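Local atomic coordinates of stromal cell-derived factor 2-like protein (Arabidopsis thaliana, PDB entry 3MAL), a protein that takes part in protein quality control and the unfolded protein response in the endoplasmic reticulum, in a complex with ERDJ3B and the chaperone BIP1. Residues A84-Q89 and V144-I149. Residues are numbered along the deposited sequence; the frame is centred on the assembly and turned at random.
Sequences ATIRLQ and VRLQHI
Leu146 meets both Ile86 and Leu88 across the interior of the six-stranded barrel of this beta-trefoil, giving a compact example of how the inside of a closed sheet is filled by side chains from strands that are not neighbours. Strand 85-90 and strand 143-148 are separated in the sheet by strand 127-131, which pairs with each of them, and the directions of their touching parts differ by 119°. No hydrogen bond joins the two segments; side chains span the gap.

Along 144-149 the first to touch is Leu146, whose CA–CB bond points toward the other strand and whose two methyls divide the work. CD1 meets Leu88 CD1 at 3.9 Å, the two side chains reaching tip to tip inside the barrel. CD2 takes Ile86 CD1 at 3.8 Å, and here the side chains cross at about a right angle. Ile86 does not aim its CB at Leu146; instead CG1 sits between the backbone N and the carbonyl carbon (chi1 71°), and an extended chi2 of 173° carries CD1 inward to the leucine. Leu129 of the intervening strand and Leu155 also touch Leu146, while Leu97 packs on Leu88.

At Ile149, just past the end of strand 143-148, the contact passes from buried to more exposed residues. Its CG1 lies 3.9 Å from Thr85 CG2, the two side chains crossing nearly perpendicularly. Thr85 sends this methyl away from its own backbone N, beside the carbonyl carbon, and presents it to the isoleucine. Val69 and His126 also touch Thr85, and Lys128 touches Ile149.

Between these two segments, then, cohesion is apolar throughout: three branched residues meet in the buried interior by methyl contact, and a methyl-to-methylene contact follows at the more open end, so the pairing depends on shape and exclusion of water rather than on directional bonds.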
loop_
_atom_site.group_PDB
_atom_site.type_symbol
_atom_site.label_atom_id
_atom_site.label_comp_id
_atom_site.label_asym_id
_atom_site.label_seq_id
_atom_site.Cartn_x
_atom_site.Cartn_y
_atom_site.Cartn_z
ATOM N N ALA A 84 14.050 -2.370 1.066
ATOM C CA ALA A 84 13.807 -2.184 -0.375
ATOM C C ALA A 84 12.843 -1.021 -0.634
ATOM O O ALA A 84 11.914 -0.796 0.145
ATOM C CB ALA A 84 13.240 -3.466 -1.026
ATOM N N THR A 85 13.086 -0.308 -1.728
ATOM C CA THR A 85 12.113 0.632 -2.264
ATOM C C THR A 85 11.222 -0.138 -3.231
ATOM O O THR A 85 11.720 -0.737 -4.194
ATOM C CB THR A 85 12.805 1.777 -3.006
ATOM O OG1 THR A 85 13.809 2.342 -2.152
ATOM C CG2 THR A 85 11.790 2.871 -3.394
ATOM N N ILE A 86 9.922 -0.141 -2.958
ATOM C CA ILE A 86 8.954 -0.898 -3.758
ATOM C C ILE A 86 7.817 -0.003 -4.265
ATOM O O ILE A 86 7.653 1.161 -3.825
ATOM C CB ILE A 86 8.322 -2.125 -2.983
ATOM C CG1 ILE A 86 7.348 -1.650 -1.882
ATOM C CG2 ILE A 86 9.412 -3.070 -2.424
ATOM C CD1 ILE A 86 6.558 -2.791 -1.198
ATOM N N ARG A 87 7.057 -0.557 -5.206
ATOM C CA ARG A 87 5.822 0.048 -5.704
ATOM C C ARG A 87 4.717 -1.014 -5.508
ATOM O O ARG A 87 4.991 -2.227 -5.546
ATOM C CB ARG A 87 5.961 0.440 -7.182
ATOM C CG ARG A 87 7.003 1.557 -7.446
ATOM C CD ARG A 87 7.048 2.025 -8.915
ATOM N NE ARG A 87 7.490 0.967 -9.803
ATOM C CZ ARG A 87 7.342 0.958 -11.124
ATOM N NH1 ARG A 87 6.748 1.962 -11.756
ATOM N NH2 ARG A 87 7.755 -0.093 -11.805
ATOM N N LEU A 88 3.489 -0.559 -5.266
ATOM C CA LEU A 88 2.348 -1.450 -5.189
ATOM C C LEU A 88 1.368 -1.010 -6.252
ATOM O O LEU A 88 0.843 0.089 -6.193
ATOM C CB LEU A 88 1.689 -1.416 -3.786
ATOM C CG LEU A 88 2.521 -2.046 -2.665
ATOM C CD1 LEU A 88 1.855 -1.742 -1.308
ATOM C CD2 LEU A 88 2.659 -3.569 -2.879
ATOM N N GLN A 89 1.150 -1.862 -7.253
ATOM C CA GLN A 89 0.258 -1.478 -8.344
ATOM C C GLN A 89 -1.076 -2.177 -8.138
ATOM O O GLN A 89 -1.114 -3.380 -7.993
ATOM C CB GLN A 89 0.864 -1.848 -9.703
ATOM C CG GLN A 89 0.042 -1.295 -10.874
ATOM C CD GLN A 89 0.638 -1.652 -12.235
ATOM O OE1 GLN A 89 1.262 -2.711 -12.405
ATOM N NE2 GLN A 89 0.426 -0.777 -13.215
ATOM N N VAL A 144 5.012 -5.346 9.282
ATOM C CA VAL A 144 5.835 -4.431 8.470
ATOM C C VAL A 144 5.227 -3.033 8.515
ATOM O O VAL A 144 4.064 -2.847 8.901
ATOM C CB VAL A 144 5.950 -4.887 6.954
ATOM C CG1 VAL A 144 6.513 -6.308 6.843
ATOM C CG2 VAL A 144 4.582 -4.790 6.224
ATOM N N ARG A 145 6.023 -2.053 8.111
ATOM C CA ARG A 145 5.514 -0.703 7.844
ATOM C C ARG A 145 5.928 -0.403 6.422
ATOM O O ARG A 145 6.880 -1.009 5.919
ATOM C CB ARG A 145 6.134 0.324 8.803
ATOM C CG ARG A 145 5.783 0.093 10.271
ATOM C CD ARG A 145 6.224 1.263 11.190
ATOM N NE ARG A 145 6.526 0.758 12.537
ATOM C CZ ARG A 145 5.672 0.715 13.553
ATOM N NH1 ARG A 145 4.444 1.164 13.434
ATOM N NH2 ARG A 145 6.072 0.240 14.706
ATOM N N LEU A 146 5.215 0.512 5.774
ATOM C CA LEU A 146 5.630 1.046 4.471
ATOM C C LEU A 146 5.766 2.562 4.600
ATOM O O LEU A 146 4.795 3.275 4.892
ATOM C CB LEU A 146 4.601 0.690 3.404
ATOM C CG LEU A 146 4.490 -0.792 3.035
ATOM C CD1 LEU A 146 3.200 -1.020 2.308
ATOM C CD2 LEU A 146 5.683 -1.221 2.192
ATOM N N GLN A 147 6.979 3.045 4.385
ATOM C CA GLN A 147 7.266 4.472 4.529
ATOM C C GLN A 147 7.424 5.150 3.172
ATOM O O GLN A 147 8.273 4.777 2.366
ATOM C CB GLN A 147 8.495 4.705 5.413
ATOM C CG GLN A 147 8.693 6.193 5.744
ATOM C CD GLN A 147 9.912 6.478 6.590
ATOM O OE1 GLN A 147 10.896 5.732 6.560
ATOM N NE2 GLN A 147 9.853 7.568 7.365
ATOM N N HIS A 148 6.584 6.145 2.920
ATOM C CA HIS A 148 6.623 6.844 1.658
ATOM C C HIS A 148 7.972 7.570 1.563
ATOM O O HIS A 148 8.308 8.352 2.448
ATOM C CB HIS A 148 5.438 7.809 1.572
ATOM C CG HIS A 148 5.280 8.479 0.231
ATOM N ND1 HIS A 148 5.488 9.831 0.044
ATOM C CD2 HIS A 148 4.913 7.987 -0.975
ATOM C CE1 HIS A 148 5.264 10.141 -1.223
ATOM N NE2 HIS A 148 4.909 9.040 -1.862
ATOM N N ILE A 149 8.740 7.285 0.518
ATOM C CA ILE A 149 10.085 7.887 0.337
ATOM C C ILE A 149 10.067 9.425 0.330
ATOM O O ILE A 149 10.807 10.047 1.097
ATOM C CB ILE A 149 10.819 7.397 -0.953
ATOM C CG1 ILE A 149 11.031 5.877 -0.957
ATOM C CG2 ILE A 149 12.167 8.186 -1.168
ATOM C CD1 ILE A 149 11.953 5.327 0.124
#